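Local coordinates for tRNA (uracil(54)-C(5))-methyltransferase (Pyrococcus abyssi, PDB 2JJQ), which catalyses the S-adenosyl-L-methionine-dependent methylation of uridine 54 in tRNA to 5-methyluridine, at residues M21-F33 with S44-E56. Residues are numbered along the deposited sequence; the frame is centred on the assembly and turned at random.
Sequences MRGVIRKLNDDGF and SAPGDEIIVERVE
Ile25 drives its side chain between Ser44, Asp48 and Ile50 in the small TRAM-like β domain, just past the short antiparallel pairing of 22-24 with 49-51, a compact example of one buried side chain packed between a turn and the start of a strand. With CG1 beside the backbone N (chi1 -71°) and chi2 at 106°, CD1 comes to 3.3 Å from Ile50 CG2, tighter than usual van der Waals contact, and also presses on CB of Asp48. The two isoleucine side chains cross at about a right angle, and Leu36 of strand 34-36 packs on Ile50. The backbone of Ile25 is gripped at both ends: its N donates to Asp48 O at 3.0 Å, in the carbonyl plane, while its O receives Gly47 N at 2.7 Å from the type II turn 45-48. Farther along, Leu28 CD2 lies 3.9 Å from Pro46 CD, and helix 97-112 packs on both, Phe103 on Leu28 and Tyr99 on Pro46.

Toward Met21 the backbone stays joined: Val52 N donates to Met21 O at 2.7 Å, and Ile50 N gives Gly23 O an almost straight bond, though the return bond is weak. The looseness lies in exposed side chains. Arg22 CG touches Ile50 O and Ile51 CG1, but NH1 stays 4.9 Å from Glu49 OE2, not in contact. Met21 CE meets the methyls of poorly ordered Val55, 3.7 Å from Val55 CG1.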
ATOM      1  N   MET A  21      -5.928  18.149  30.981  1.00 45.29           N
ATOM      2  CA  MET A  21      -6.388  16.740  31.111  1.00 45.46           C
ATOM      3  C   MET A  21      -7.891  16.511  30.908  1.00 43.61           C
ATOM      4  O   MET A  21      -8.357  15.405  31.068  1.00 42.85           O
ATOM      5  CB  MET A  21      -5.934  16.150  32.441  1.00 46.37           C
ATOM      6  CG  MET A  21      -4.434  15.857  32.494  1.00 50.78           C
ATOM      7  SD  MET A  21      -4.073  14.403  33.514  1.00 61.14           S
ATOM      8  CE  MET A  21      -2.332  14.134  33.140  1.00 58.91           C
ATOM      9  N   ARG A  22      -8.630  17.549  30.525  1.00 42.33           N
ATOM     10  CA  ARG A  22     -10.040  17.387  30.138  1.00 40.86           C
ATOM     11  C   ARG A  22     -10.409  18.399  29.077  1.00 39.24           C
ATOM     12  O   ARG A  22      -9.838  19.495  29.040  1.00 38.83           O
ATOM     13  CB  ARG A  22     -10.953  17.571  31.348  1.00 42.07           C
ATOM     14  CG  ARG A  22     -12.318  16.947  31.180  1.00 46.84           C
ATOM     15  CD  ARG A  22     -13.362  17.596  32.108  1.00 51.68           C
ATOM     16  NE  ARG A  22     -13.425  19.055  31.941  1.00 55.68           N
ATOM     17  CZ  ARG A  22     -13.942  19.685  30.878  1.00 58.18           C
ATOM     18  NH1 ARG A  22     -14.441  18.991  29.848  1.00 59.46           N
ATOM     19  NH2 ARG A  22     -13.954  21.017  30.835  1.00 57.94           N
ATOM     20  N   GLY A  23     -11.353  18.048  28.195  1.00 36.31           N
ATOM     21  CA  GLY A  23     -11.757  18.987  27.141  1.00 34.56           C
ATOM     22  C   GLY A  23     -12.241  18.219  25.930  1.00 32.59           C
ATOM     23  O   GLY A  23     -12.335  17.006  25.974  1.00 31.05           O
ATOM     24  N   VAL A  24     -12.569  18.942  24.867  1.00 31.65           N
ATOM     25  CA  VAL A  24     -13.015  18.310  23.632  1.00 30.25           C
ATOM     26  C   VAL A  24     -11.868  18.271  22.609  1.00 28.54           C
ATOM     27  O   VAL A  24     -11.119  19.236  22.434  1.00 27.32           O
ATOM     28  CB  VAL A  24     -14.292  19.008  23.106  1.00 30.54           C
ATOM     29  CG1 VAL A  24     -14.208  20.454  23.339  1.00 34.89           C
ATOM     30  CG2 VAL A  24     -14.561  18.735  21.626  1.00 30.51           C
ATOM     31  N   ILE A  25     -11.703  17.127  21.972  1.00 26.03           N
ATOM     32  CA  ILE A  25     -10.730  17.000  20.887  1.00 25.09           C
ATOM     33  C   ILE A  25     -11.127  17.977  19.802  1.00 24.30           C
ATOM     34  O   ILE A  25     -12.280  18.014  19.417  1.00 22.87           O
ATOM     35  CB  ILE A  25     -10.674  15.545  20.400  1.00 24.64           C
ATOM     36  CG1 ILE A  25      -9.995  14.711  21.473  1.00 26.32           C
ATOM     37  CG2 ILE A  25      -9.778  15.396  19.193  1.00 24.45           C
ATOM     38  CD1 ILE A  25     -10.881  13.880  22.205  1.00 32.98           C
ATOM     39  N   ARG A  26     -10.196  18.817  19.336  1.00 24.05           N
ATOM     40  CA  ARG A  26     -10.537  19.838  18.351  1.00 24.45           C
ATOM     41  C   ARG A  26     -10.184  19.439  16.928  1.00 23.63           C
ATOM     42  O   ARG A  26     -10.880  19.811  15.975  1.00 23.58           O
ATOM     43  CB  ARG A  26      -9.841  21.151  18.674  1.00 25.40           C
ATOM     44  CG  ARG A  26     -10.208  21.695  20.058  1.00 33.22           C
ATOM     45  CD  ARG A  26     -11.646  22.257  20.178  1.00 38.90           C
ATOM     46  NE  ARG A  26     -11.896  22.787  21.523  1.00 42.03           N
ATOM     47  CZ  ARG A  26     -13.103  23.099  21.998  1.00 45.66           C
ATOM     48  NH1 ARG A  26     -14.176  22.924  21.232  1.00 46.83           N
ATOM     49  NH2 ARG A  26     -13.238  23.570  23.245  1.00 44.43           N
ATOM     50  N   LYS A  27      -9.093  18.690  16.787  1.00 24.57           N
ATOM     51  CA  LYS A  27      -8.662  18.266  15.466  1.00 23.62           C
ATOM     52  C   LYS A  27      -7.766  17.025  15.591  1.00 22.26           C
ATOM     53  O   LYS A  27      -7.439  16.570  16.697  1.00 21.18           O
ATOM     54  CB  LYS A  27      -7.905  19.410  14.775  1.00 24.65           C
ATOM     55  CG  LYS A  27      -6.505  19.636  15.308  1.00 26.80           C
ATOM     56  CD  LYS A  27      -5.685  20.443  14.327  1.00 32.95           C
ATOM     57  CE  LYS A  27      -4.279  19.928  14.220  1.00 37.49           C
ATOM     58  NZ  LYS A  27      -3.577  20.556  13.046  1.00 37.85           N
ATOM     59  N   LEU A  28      -7.407  16.460  14.434  1.00 21.08           N
ATOM     60  CA  LEU A  28      -6.447  15.379  14.382  1.00 19.93           C
ATOM     61  C   LEU A  28      -5.132  15.965  13.866  1.00 20.28           C
ATOM     62  O   LEU A  28      -5.131  16.841  12.995  1.00 21.31           O
ATOM     63  CB  LEU A  28      -6.925  14.284  13.405  1.00 20.28           C
ATOM     64  CG  LEU A  28      -8.290  13.690  13.755  1.00 20.02           C
ATOM     65  CD1 LEU A  28      -8.681  12.536  12.821  1.00 21.30           C
ATOM     66  CD2 LEU A  28      -8.285  13.208  15.191  1.00 23.06           C
ATOM     67  N   ASN A  29      -4.022  15.466  14.342  1.00 19.46           N
ATOM     68  CA  ASN A  29      -2.791  15.905  13.715  1.00 22.08           C
ATOM     69  C   ASN A  29      -2.546  15.071  12.443  1.00 22.62           C
ATOM     70  O   ASN A  29      -3.384  14.222  12.054  1.00 21.46           O
ATOM     71  CB  ASN A  29      -1.615  15.899  14.694  1.00 22.97           C
ATOM     72  CG  ASN A  29      -1.117  14.523  15.002  1.00 21.94           C
ATOM     73  OD1 ASN A  29      -1.625  13.514  14.499  1.00 21.87           O
ATOM     74  ND2 ASN A  29      -0.110  14.459  15.874  1.00 23.97           N
ATOM     75  N   ASP A  30      -1.397  15.287  11.819  1.00 23.23           N
ATOM     76  CA  ASP A  30      -1.132  14.641  10.543  1.00 24.29           C
ATOM     77  C   ASP A  30      -1.010  13.110  10.639  1.00 23.87           C
ATOM     78  O   ASP A  30      -1.189  12.439   9.627  1.00 23.59           O
ATOM     79  CB  ASP A  30       0.097  15.267   9.855  1.00 25.95           C
ATOM     80  CG  ASP A  30      -0.202  16.620   9.220  1.00 27.73           C
ATOM     81  OD1 ASP A  30      -1.315  17.170   9.367  1.00 32.39           O
ATOM     82  OD2 ASP A  30       0.707  17.162   8.566  1.00 33.60           O
ATOM     83  N   ASP A  31      -0.695  12.553  11.812  1.00 23.04           N
ATOM     84  CA  ASP A  31      -0.711  11.088  11.972  1.00 23.81           C
ATOM     85  C   ASP A  31      -2.075  10.563  12.396  1.00 22.77           C
ATOM     86  O   ASP A  31      -2.279   9.381  12.612  1.00 22.96           O
ATOM     87  CB  ASP A  31       0.370  10.598  12.952  1.00 25.81           C
ATOM     88  CG  ASP A  31       1.778  10.998  12.507  1.00 30.75           C
ATOM     89  OD1 ASP A  31       2.173  10.627  11.377  1.00 36.60           O
ATOM     90  OD2 ASP A  31       2.470  11.711  13.272  1.00 34.95           O
ATOM     91  N   GLY A  32      -3.044  11.446  12.506  1.00 21.88           N
ATOM     92  CA  GLY A  32      -4.358  10.969  12.865  1.00 22.33           C
ATOM     93  C   GLY A  32      -4.673  10.994  14.340  1.00 23.21           C
ATOM     94  O   GLY A  32      -5.710  10.477  14.742  1.00 24.16           O
ATOM     95  N   PHE A  33      -3.826  11.607  15.162  1.00 22.88           N
ATOM     96  CA  PHE A  33      -4.070  11.593  16.618  1.00 23.46           C
ATOM     97  C   PHE A  33      -4.869  12.818  17.033  1.00 22.35           C
ATOM     98  O   PHE A  33      -4.611  13.907  16.522  1.00 21.84           O
ATOM     99  CB  PHE A  33      -2.748  11.572  17.392  1.00 25.17           C
ATOM    100  CG  PHE A  33      -1.910  10.369  17.071  1.00 29.53           C
ATOM    101  CD1 PHE A  33      -2.522   9.187  16.691  1.00 33.15           C
ATOM    102  CD2 PHE A  33      -0.545  10.427  17.097  1.00 34.75           C
ATOM    103  CE1 PHE A  33      -1.774   8.068  16.360  1.00 37.90           C
ATOM    104  CE2 PHE A  33       0.217   9.307  16.773  1.00 37.06           C
ATOM    105  CZ  PHE A  33      -0.395   8.136  16.404  1.00 38.10           C
ATOM    106  N   SER A  44      -9.119   8.934  18.817  1.00 20.76           N
ATOM    107  CA  SER A  44     -10.108   9.904  19.235  1.00 20.08           C
ATOM    108  C   SER A  44     -10.640  10.659  18.000  1.00 19.59           C
ATOM    109  O   SER A  44     -10.105  10.536  16.884  1.00 20.14           O
ATOM    110  CB  SER A  44      -9.505  10.834  20.309  1.00 18.69           C
ATOM    111  OG  SER A  44      -8.535  11.719  19.769  1.00 20.36           O
ATOM    112  N   ALA A  45     -11.708  11.404  18.183  1.00 18.94           N
ATOM    113  CA  ALA A  45     -12.366  12.110  17.060  1.00 18.03           C
ATOM    114  C   ALA A  45     -12.600  13.540  17.474  1.00 18.70           C
ATOM    115  O   ALA A  45     -12.988  13.783  18.635  1.00 18.07           O
ATOM    116  CB  ALA A  45     -13.768  11.403  16.679  1.00 17.22           C
ATOM    117  N   PRO A  46     -12.446  14.500  16.547  1.00 19.58           N
ATOM    118  CA  PRO A  46     -12.761  15.858  16.929  1.00 20.55           C
ATOM    119  C   PRO A  46     -14.199  15.925  17.393  1.00 20.92           C
ATOM    120  O   PRO A  46     -15.092  15.364  16.731  1.00 21.42           O
ATOM    121  CB  PRO A  46     -12.575  16.628  15.636  1.00 20.87           C
ATOM    122  CG  PRO A  46     -11.512  15.803  14.848  1.00 19.11           C
ATOM    123  CD  PRO A  46     -12.034  14.416  15.119  1.00 19.61           C
ATOM    124  N   GLY A  47     -14.433  16.576  18.527  1.00 20.74           N
ATOM    125  CA  GLY A  47     -15.815  16.633  19.061  1.00 22.61           C
ATOM    126  C   GLY A  47     -16.003  15.677  20.243  1.00 22.71           C
ATOM    127  O   GLY A  47     -16.933  15.827  21.047  1.00 23.70           O
ATOM    128  N   ASP A  48     -15.128  14.685  20.361  1.00 20.62           N
ATOM    129  CA  ASP A  48     -15.119  13.792  21.536  1.00 20.96           C
ATOM    130  C   ASP A  48     -14.893  14.590  22.813  1.00 21.96           C
ATOM    131  O   ASP A  48     -14.045  15.456  22.858  1.00 21.21           O
ATOM    132  CB  ASP A  48     -13.947  12.820  21.439  1.00 20.81           C
ATOM    133  CG  ASP A  48     -14.225  11.572  20.606  1.00 19.15           C
ATOM    134  OD1 ASP A  48     -15.391  11.270  20.213  1.00 17.60           O
ATOM    135  OD2 ASP A  48     -13.219  10.815  20.375  1.00 20.50           O
ATOM    136  N   GLU A  49     -15.657  14.296  23.851  1.00 23.62           N
ATOM    137  CA  GLU A  49     -15.441  14.934  25.119  1.00 27.23           C
ATOM    138  C   GLU A  49     -14.745  13.850  25.938  1.00 26.70           C
ATOM    139  O   GLU A  49     -15.250  12.728  26.073  1.00 28.14           O
ATOM    140  CB  GLU A  49     -16.783  15.397  25.710  1.00 27.53           C
ATOM    141  CG  GLU A  49     -16.678  15.918  27.150  1.00 35.48           C
ATOM    142  CD  GLU A  49     -18.052  16.063  27.816  1.00 43.44           C
ATOM    143  OE1 GLU A  49     -19.053  16.306  27.084  1.00 45.04           O
ATOM    144  OE2 GLU A  49     -18.129  15.931  29.066  1.00 47.25           O
ATOM    145  N   ILE A  50     -13.526  14.124  26.378  1.00 27.43           N
ATOM    146  CA  ILE A  50     -12.744  13.092  27.075  1.00 27.99           C
ATOM    147  C   ILE A  50     -12.150  13.578  28.422  1.00 29.63           C
ATOM    148  O   ILE A  50     -12.064  14.773  28.690  1.00 29.22           O
ATOM    149  CB  ILE A  50     -11.607  12.516  26.167  1.00 28.54           C
ATOM    150  CG1 ILE A  50     -10.447  13.497  26.022  1.00 27.52           C
ATOM    151  CG2 ILE A  50     -12.146  12.155  24.733  1.00 25.87           C
ATOM    152  CD1 ILE A  50      -9.163  12.768  25.709  1.00 29.61           C
ATOM    153  N   ILE A  51     -11.770  12.631  29.264  1.00 31.90           N
ATOM    154  CA  ILE A  51     -10.932  12.933  30.433  1.00 34.50           C
ATOM    155  C   ILE A  51      -9.643  12.145  30.263  1.00 36.54           C
ATOM    156  O   ILE A  51      -9.697  10.938  30.039  1.00 35.99           O
ATOM    157  CB  ILE A  51     -11.610  12.495  31.759  1.00 33.93           C
ATOM    158  CG1 ILE A  51     -12.926  13.247  31.946  1.00 35.34           C
ATOM    159  CG2 ILE A  51     -10.648  12.716  32.946  1.00 34.25           C
ATOM    160  CD1 ILE A  51     -13.987  12.515  32.764  1.00 31.19           C
ATOM    161  N   VAL A  52      -8.494  12.819  30.341  1.00 39.50           N
ATOM    162  CA  VAL A  52      -7.212  12.123  30.208  1.00 43.27           C
ATOM    163  C   VAL A  52      -6.811  11.600  31.579  1.00 45.83           C
ATOM    164  O   VAL A  52      -6.647  12.389  32.526  1.00 46.59           O
ATOM    165  CB  VAL A  52      -6.079  13.062  29.714  1.00 43.11           C
ATOM    166  CG1 VAL A  52      -4.745  12.309  29.601  1.00 43.03           C
ATOM    167  CG2 VAL A  52      -6.456  13.726  28.394  1.00 43.37           C
ATOM    168  N   GLU A  53      -6.662  10.286  31.689  1.00 48.36           N
ATOM    169  CA  GLU A  53      -6.275   9.670  32.948  1.00 51.49           C
ATOM    170  C   GLU A  53      -4.760   9.531  33.072  1.00 52.99           C
ATOM    171  O   GLU A  53      -4.158  10.017  34.022  1.00 53.05           O
ATOM    172  CB  GLU A  53      -6.934   8.301  33.080  1.00 51.52           C
ATOM    173  CG  GLU A  53      -8.449   8.362  33.018  1.00 53.38           C
ATOM    174  CD  GLU A  53      -9.054   7.044  32.617  1.00 55.39           C
ATOM    175  OE1 GLU A  53      -8.439   6.339  31.776  1.00 57.02           O
ATOM    176  OE2 GLU A  53     -10.141   6.714  33.139  1.00 56.36           O
ATOM    177  N   ARG A  54      -4.155   8.870  32.093  1.00 55.46           N
ATOM    178  CA  ARG A  54      -2.720   8.614  32.101  1.00 57.68           C
ATOM    179  C   ARG A  54      -2.066   9.324  30.921  1.00 58.79           C
ATOM    180  O   ARG A  54      -2.619   9.352  29.816  1.00 58.33           O
ATOM    181  CB  ARG A  54      -2.451   7.104  32.046  1.00 57.77           C
ATOM    182  CG  ARG A  54      -0.983   6.707  32.257  1.00 60.59           C
ATOM    183  CD  ARG A  54      -0.848   5.279  32.778  1.00 64.16           C
ATOM    184  NE  ARG A  54      -1.511   5.108  34.074  1.00 66.22           N
ATOM    185  CZ  ARG A  54      -0.967   5.440  35.244  1.00 67.48           C
ATOM    186  NH1 ARG A  54       0.252   5.973  35.297  1.00 67.60           N
ATOM    187  NH2 ARG A  54      -1.646   5.249  36.369  1.00 67.81           N
ATOM    188  N   VAL A  55      -0.900   9.917  31.163  1.00 60.48           N
ATOM    189  CA  VAL A  55      -0.091  10.461  30.073  1.00 62.17           C
ATOM    190  C   VAL A  55       1.213   9.679  29.945  1.00 63.17           C
ATOM    191  O   VAL A  55       1.715   9.131  30.932  1.00 63.33           O
ATOM    192  CB  VAL A  55       0.210  11.977  30.244  1.00 62.16           C
ATOM    193  CG1 VAL A  55      -1.018  12.806  29.894  1.00 62.29           C
ATOM    194  CG2 VAL A  55       0.718  12.278  31.660  1.00 62.98           C
ATOM    195  N   GLU A  56       1.733   9.605  28.720  1.00 64.25           N
ATOM    196  CA  GLU A  56       3.048   9.030  28.454  1.00 65.16           C
ATOM    197  C   GLU A  56       3.777   9.931  27.477  1.00 65.79           C
ATOM    198  O   GLU A  56       3.138  10.682  26.729  1.00 65.46           O
ATOM    199  CB  GLU A  56       2.925   7.617  27.878  1.00 65.20           C
ATOM    200  CG  GLU A  56       2.231   6.657  28.807  1.00 65.79           C
ATOM    201  CD  GLU A  56       2.678   5.228  28.590  1.00 67.59           C
ATOM    202  OE1 GLU A  56       3.902   4.978  28.579  1.00 68.53           O
ATOM    203  OE2 GLU A  56       1.809   4.346  28.443  1.00 68.87           O
TER
HETATM  204  O   HOH W   1      -7.524   9.845  16.405  1.00 30.00           O